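KLTH0A00704p (Lachancea thermotolerans, PDB 4J2G) is the HORMA domain of the autophagy protein Atg13, which probably mediates recruitment of PI 3-kinase in autophagy. Local coordinates at residues A[103-108]-A[118-123]; A[128-133]-A[178-183]. The protein carries 1 engineered substitution. All coordinates share one frame; numbering follows the deposited sequence.

Contact 1: residues A[103-108]-A[118-123]; sequences SQQVTL and VCKGTK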
loop_
_atom_site.group_PDB
_atom_site.type_symbol
_atom_site.label_atom_id
_atom_site.label_comp_id
_atom_site.label_asym_id
_atom_site.label_seq_id
_atom_site.Cartn_x
_atom_site.Cartn_y
_atom_site.Cartn_z
ATOM N N SER A 103 -22.787 6.769 -16.813
ATOM C CA SER A 103 -22.196 7.120 -18.124
ATOM C C SER A 103 -20.668 7.431 -18.102
ATOM O O SER A 103 -20.008 7.542 -19.158
ATOM C CB SER A 103 -22.919 8.329 -18.710
ATOM O OG SER A 103 -22.415 9.540 -18.166
ATOM N N GLN A 104 -20.125 7.606 -16.899
ATOM C CA GLN A 104 -18.690 7.911 -16.720
ATOM C C GLN A 104 -17.772 6.696 -17.021
ATOM O O GLN A 104 -17.952 5.607 -16.491
ATOM C CB GLN A 104 -18.458 8.503 -15.329
ATOM C CG GLN A 104 -19.032 9.910 -15.222
ATOM C CD GLN A 104 -18.821 10.581 -13.865
ATOM O OE1 GLN A 104 -19.223 10.062 -12.809
ATOM N NE2 GLN A 104 -18.261 11.785 -13.899
ATOM N N GLN A 105 -16.819 6.902 -17.918
ATOM C CA GLN A 105 -15.846 5.900 -18.310
ATOM C C GLN A 105 -14.507 6.207 -17.572
ATOM O O GLN A 105 -14.004 7.344 -17.634
ATOM C CB GLN A 105 -15.652 6.013 -19.848
ATOM C CG GLN A 105 -14.810 4.950 -20.558
ATOM C CD GLN A 105 -15.147 3.499 -20.192
ATOM O OE1 GLN A 105 -16.312 3.089 -20.218
ATOM N NE2 GLN A 105 -14.132 2.711 -19.892
ATOM N N VAL A 106 -13.938 5.202 -16.909
ATOM C CA VAL A 106 -12.532 5.278 -16.471
ATOM C C VAL A 106 -11.546 4.760 -17.524
ATOM O O VAL A 106 -11.611 3.634 -17.998
ATOM C CB VAL A 106 -12.310 4.523 -15.148
ATOM C CG1 VAL A 106 -10.848 4.629 -14.691
ATOM C CG2 VAL A 106 -13.237 5.091 -14.100
ATOM N N THR A 107 -10.684 5.635 -17.957
ATOM C CA THR A 107 -9.555 5.226 -18.751
ATOM C C THR A 107 -8.180 5.411 -17.957
ATOM O O THR A 107 -8.141 6.082 -16.909
ATOM C CB THR A 107 -9.432 6.058 -20.024
ATOM O OG1 THR A 107 -9.395 7.445 -19.680
ATOM C CG2 THR A 107 -10.555 5.753 -21.014
ATOM N N LEU A 108 -7.156 4.770 -18.486
ATOM C CA LEU A 108 -5.789 4.771 -18.007
ATOM C C LEU A 108 -4.917 5.015 -19.213
ATOM O O LEU A 108 -5.085 4.334 -20.244
ATOM C CB LEU A 108 -5.444 3.380 -17.436
ATOM C CG LEU A 108 -3.953 3.205 -16.968
ATOM C CD1 LEU A 108 -3.612 4.278 -15.857
ATOM C CD2 LEU A 108 -3.721 1.748 -16.430
ATOM N N VAL A 118 -10.930 1.079 -18.778
ATOM C CA VAL A 118 -10.911 0.343 -17.515
ATOM C C VAL A 118 -12.307 -0.121 -17.083
ATOM O O VAL A 118 -12.528 -1.310 -16.910
ATOM C CB VAL A 118 -10.278 1.172 -16.364
ATOM C CG1 VAL A 118 -10.158 0.318 -15.113
ATOM C CG2 VAL A 118 -8.935 1.731 -16.805
ATOM N N CYS A 119 -13.228 0.799 -16.850
ATOM C CA CYS A 119 -14.584 0.403 -16.441
ATOM C C CYS A 119 -15.556 1.557 -16.527
ATOM O O CYS A 119 -15.145 2.699 -16.665
ATOM C CB CYS A 119 -14.581 -0.187 -15.035
ATOM S SG CYS A 119 -13.781 0.860 -13.763
ATOM N N LYS A 120 -16.844 1.240 -16.436
ATOM C CA LYS A 120 -17.920 2.201 -16.664
ATOM C C LYS A 120 -18.737 2.326 -15.385
ATOM O O LYS A 120 -18.930 1.346 -14.654
ATOM C CB LYS A 120 -18.836 1.749 -17.821
ATOM C CG LYS A 120 -18.195 0.804 -18.842
ATOM C CD LYS A 120 -19.173 -0.254 -19.351
ATOM C CE LYS A 120 -18.466 -1.365 -20.118
ATOM N NZ LYS A 120 -19.372 -2.526 -20.329
ATOM N N GLY A 121 -19.222 3.534 -15.132
ATOM C CA GLY A 121 -20.033 3.831 -13.958
ATOM C C GLY A 121 -19.753 3.045 -12.684
ATOM O O GLY A 121 -18.714 3.193 -12.048
ATOM N N THR A 122 -20.690 2.196 -12.306
ATOM C CA THR A 122 -20.648 1.601 -10.977
ATOM C C THR A 122 -20.355 0.093 -11.006
ATOM O O THR A 122 -20.496 -0.614 -10.015
ATOM C CB THR A 122 -21.927 1.966 -10.179
ATOM O OG1 THR A 122 -21.817 1.470 -8.848
ATOM C CG2 THR A 122 -23.189 1.397 -10.831
ATOM N N LYS A 123 -19.925 -0.389 -12.159
ATOM C CA LYS A 123 -19.580 -1.792 -12.312
ATOM C C LYS A 123 -18.554 -2.267 -11.258
ATOM O O LYS A 123 -18.593 -3.398 -10.798
ATOM C CB LYS A 123 -19.051 -2.022 -13.735
ATOM C CG LYS A 123 -20.090 -2.508 -14.745
ATOM C CD LYS A 123 -20.914 -1.379 -15.375
ATOM C CE LYS A 123 -21.907 -1.934 -16.394
ATOM N NZ LYS A 123 -22.437 -0.924 -17.354
#
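Q105 and K120 lie alongside each other, so the amide OE1 of Q105 touches the aliphatic CG of K120 at 3.3 Å. With CG anti to the backbone N (chi1 -172°), a bend at the next bond (chi2 48°) swings the Q105 amide across toward strand 115-120, setting OE1 beside K120 and NE2 in a weak 3.3 Å bond to the V106 carbonyl O. Long, flexible and polar, both residues suit this more accessible face. V106 and V118 meet at a slant: V106 CG1 rests on V118 CB at 3.9 Å, while V118 CG2 reaches L108 CB at 3.9 Å. C119 SG lies beside V106 CB, 4.2 Å away, on the same face of the sheet. These compact apolar groups suit the buried side, which F269 and I127 help to cover. Strands 105-109 and 115-120 form an antiparallel hairpin, and here V118 and C119 both face V106 in a classic beta bulge. V106 O takes V118 N at 2.8 Å and a weaker bond from C119 N; V106 N gives a straight bond (165°) to C119 O. Beyond K120 comes a type II' turn whose second residue, G121, has the positive phi that glycine tolerates; its N donates to Q104 O at 2.8 Å.

Contact 2: residues A[128-133]-A[178-183]; sequences MLERWL and LPASEL. With SO4 (sulfate ion), chain C.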
loop_
_atom_site.group_PDB
_atom_site.type_symbol
_atom_site.label_atom_id
_atom_site.label_comp_id
_atom_site.label_asym_id
_atom_site.label_seq_id
_atom_site.Cartn_x
_atom_site.Cartn_y
_atom_site.Cartn_z
HETATM N N MSE A 128 -7.352 -1.091 -7.288
HETATM C CA MSE A 128 -6.189 -1.246 -6.412
HETATM C C MSE A 128 -4.988 -0.586 -7.020
HETATM O O MSE A 128 -4.760 -0.704 -8.211
HETATM C CB MSE A 128 -5.899 -2.731 -6.353
HETATM C CG MSE A 128 -6.668 -3.382 -5.247
HETATM SE SE MSE A 128 -6.435 -2.658 -3.452
HETATM C CE MSE A 128 -4.567 -3.267 -3.423
ATOM N N LEU A 129 -4.184 0.104 -6.204
ATOM C CA LEU A 129 -3.033 0.748 -6.743
ATOM C C LEU A 129 -1.721 0.297 -6.044
ATOM O O LEU A 129 -0.678 0.265 -6.676
ATOM C CB LEU A 129 -3.210 2.283 -6.552
ATOM C CG LEU A 129 -4.435 2.982 -7.173
ATOM C CD1 LEU A 129 -4.577 4.407 -6.731
ATOM C CD2 LEU A 129 -4.403 2.881 -8.684
ATOM N N GLU A 130 -1.776 0.055 -4.742
ATOM C CA GLU A 130 -0.584 -0.303 -3.991
ATOM C C GLU A 130 -0.984 -1.274 -2.923
ATOM O O GLU A 130 -2.087 -1.162 -2.352
ATOM C CB GLU A 130 0.010 0.878 -3.215
ATOM C CG GLU A 130 0.302 2.131 -4.014
ATOM C CD GLU A 130 0.738 3.331 -3.097
ATOM O OE1 GLU A 130 0.269 3.520 -1.898
ATOM O OE2 GLU A 130 1.546 4.115 -3.624
ATOM N N ARG A 131 -0.076 -2.179 -2.593
ATOM C CA ARG A 131 -0.322 -2.988 -1.386
ATOM C C ARG A 131 0.956 -3.109 -0.591
ATOM O O ARG A 131 1.923 -3.649 -1.090
ATOM C CB ARG A 131 -0.880 -4.357 -1.710
ATOM C CG ARG A 131 -1.336 -5.160 -0.480
ATOM C CD ARG A 131 -1.877 -6.538 -0.939
ATOM N NE ARG A 131 -3.253 -6.458 -1.454
ATOM C CZ ARG A 131 -3.662 -6.895 -2.653
ATOM N NH1 ARG A 131 -2.827 -7.455 -3.511
ATOM N NH2 ARG A 131 -4.946 -6.794 -2.986
ATOM N N TRP A 132 0.918 -2.616 0.641
ATOM C CA TRP A 132 2.112 -2.556 1.529
ATOM C C TRP A 132 1.986 -3.697 2.500
ATOM O O TRP A 132 0.878 -4.110 2.866
ATOM C CB TRP A 132 2.084 -1.259 2.352
ATOM C CG TRP A 132 2.217 -0.012 1.573
ATOM C CD1 TRP A 132 1.198 0.657 0.870
ATOM C CD2 TRP A 132 3.391 0.767 1.408
ATOM N NE1 TRP A 132 1.717 1.757 0.263
ATOM C CE2 TRP A 132 3.038 1.889 0.610
ATOM C CE3 TRP A 132 4.730 0.629 1.856
ATOM C CZ2 TRP A 132 3.956 2.887 0.249
ATOM C CZ3 TRP A 132 5.628 1.594 1.503
ATOM C CH2 TRP A 132 5.246 2.726 0.680
ATOM N N LEU A 133 3.114 -4.193 2.945
ATOM C CA LEU A 133 3.150 -5.257 3.937
ATOM C C LEU A 133 4.301 -4.864 4.884
ATOM O O LEU A 133 5.404 -4.640 4.420
ATOM C CB LEU A 133 3.614 -6.523 3.261
ATOM C CG LEU A 133 3.896 -7.686 4.225
ATOM C CD1 LEU A 133 2.664 -8.118 5.050
ATOM C CD2 LEU A 133 4.549 -8.893 3.558
ATOM N N LEU A 178 5.920 7.361 -5.086
ATOM C CA LEU A 178 5.298 6.337 -5.890
ATOM C C LEU A 178 4.303 6.936 -6.896
ATOM O O LEU A 178 3.840 8.003 -6.695
ATOM C CB LEU A 178 4.596 5.348 -4.983
ATOM C CG LEU A 178 5.666 4.556 -4.198
ATOM C CD1 LEU A 178 4.902 3.685 -3.243
ATOM C CD2 LEU A 178 6.603 3.715 -5.066
ATOM N N PRO A 179 3.996 6.225 -7.963
ATOM C CA PRO A 179 3.001 6.644 -8.987
ATOM C C PRO A 179 1.655 7.067 -8.448
ATOM O O PRO A 179 1.029 7.961 -9.040
ATOM C CB PRO A 179 2.801 5.353 -9.809
ATOM C CG PRO A 179 4.131 4.686 -9.739
ATOM C CD PRO A 179 4.566 4.889 -8.274
ATOM N N ALA A 180 1.168 6.441 -7.377
ATOM C CA ALA A 180 -0.155 6.867 -6.846
ATOM C C ALA A 180 -0.075 8.273 -6.253
ATOM O O ALA A 180 -1.140 8.947 -6.179
ATOM C CB ALA A 180 -0.683 5.917 -5.801
ATOM N N SER A 181 1.139 8.699 -5.791
ATOM C CA SER A 181 1.301 10.074 -5.245
ATOM C C SER A 181 1.154 11.075 -6.370
ATOM O O SER A 181 0.600 12.163 -6.183
ATOM C CB SER A 181 2.696 10.312 -4.579
ATOM O OG SER A 181 2.811 9.448 -3.484
ATOM N N GLU A 182 1.614 10.673 -7.549
ATOM C CA GLU A 182 1.531 11.532 -8.723
ATOM C C GLU A 182 0.021 11.683 -9.074
ATOM O O GLU A 182 -0.482 12.774 -9.261
ATOM C CB GLU A 182 2.482 10.962 -9.809
ATOM C CG GLU A 182 2.209 11.346 -11.251
ATOM C CD GLU A 182 2.210 12.841 -11.500
ATOM O OE1 GLU A 182 1.122 13.400 -11.775
ATOM O OE2 GLU A 182 3.294 13.463 -11.432
ATOM N N LEU A 183 -0.743 10.605 -8.963
ATOM C CA LEU A 183 -2.223 10.690 -9.112
ATOM C C LEU A 183 -2.866 11.557 -8.012
ATOM O O LEU A 183 -3.760 12.357 -8.308
ATOM C CB LEU A 183 -2.883 9.297 -9.121
ATOM C CG LEU A 183 -4.442 9.342 -9.149
ATOM C CD1 LEU A 183 -4.940 9.961 -10.446
ATOM C CD2 LEU A 183 -4.975 7.915 -9.064
HETATM S S SO4 C . -5.301 -8.530 -6.125
HETATM O O1 SO4 C . -4.259 -9.355 -5.549
HETATM O O2 SO4 C . -5.106 -8.730 -7.567
HETATM O O3 SO4 C . -6.725 -8.826 -5.846
HETATM O O4 SO4 C . -5.101 -7.161 -5.609
HETATM O O HOH W 1 2.013 3.881 -6.180
#
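E130 OE1 is gripped by W132 NE1 at 3.1 Å and by the hydroxyl of T93, with K41 making a long, weak ion pair. The indole N-H points almost straight at OE1 (171°), which lies close to the indole plane, whereas the N-H reaches the carboxylate from well above the carboxylate plane. The other oxygen, OE2, faces the start of helix 179-187 and the residue before it: it lies 3.4 Å from L178 CD1 and 3.6 Å from A180 CB, and accepts a 2.6 Å bond from a water that in turn accepts from A180 N. E130 CG stands anti to the carbonyl carbon (chi1 -53°) and the chain runs on extended, carrying the carboxylate across. A classic beta bulge opposite T93 lets the neighbours L129 and E130 both point toward the helix, where the five-stranded HORMA sheet packs on it. A180, small enough to admit the acid, also meets L129 CD1, which touches L183 CD2 at 4.2 Å. L178 CD1 also touches W132 CZ2, meeting the indole obliquely at 3.7 Å. A leucine in place of E130 would probably leave W132 NE1 and the bridging water without their acceptor. The water-relayed helix amide and the other donors would tend to stabilise a negative charge on E130.

Strands 115-120 and 126-136 follow each other directly, so the turn leaving contact 1 leads into the strand of contact 2. Their centres are 20 Å apart and their nearest atoms about 7 Å. I127, just ahead of M128, lies against V106 and V118 and so ties the two regions together. Contact 1 belongs to the outlying three-stranded sheet, its centre about 23 Å from the chain centre; the centre of contact 2, where the five-stranded sheet packs against a helix, lies about 6 Å from it. R131 of strand 126-136 also holds a sulfate, NH2 to O4 at 2.7 Å, which the backbone N atoms of L221 and S222 also bind; probably from the crystallisation liquor, it marks a place able to hold an anion.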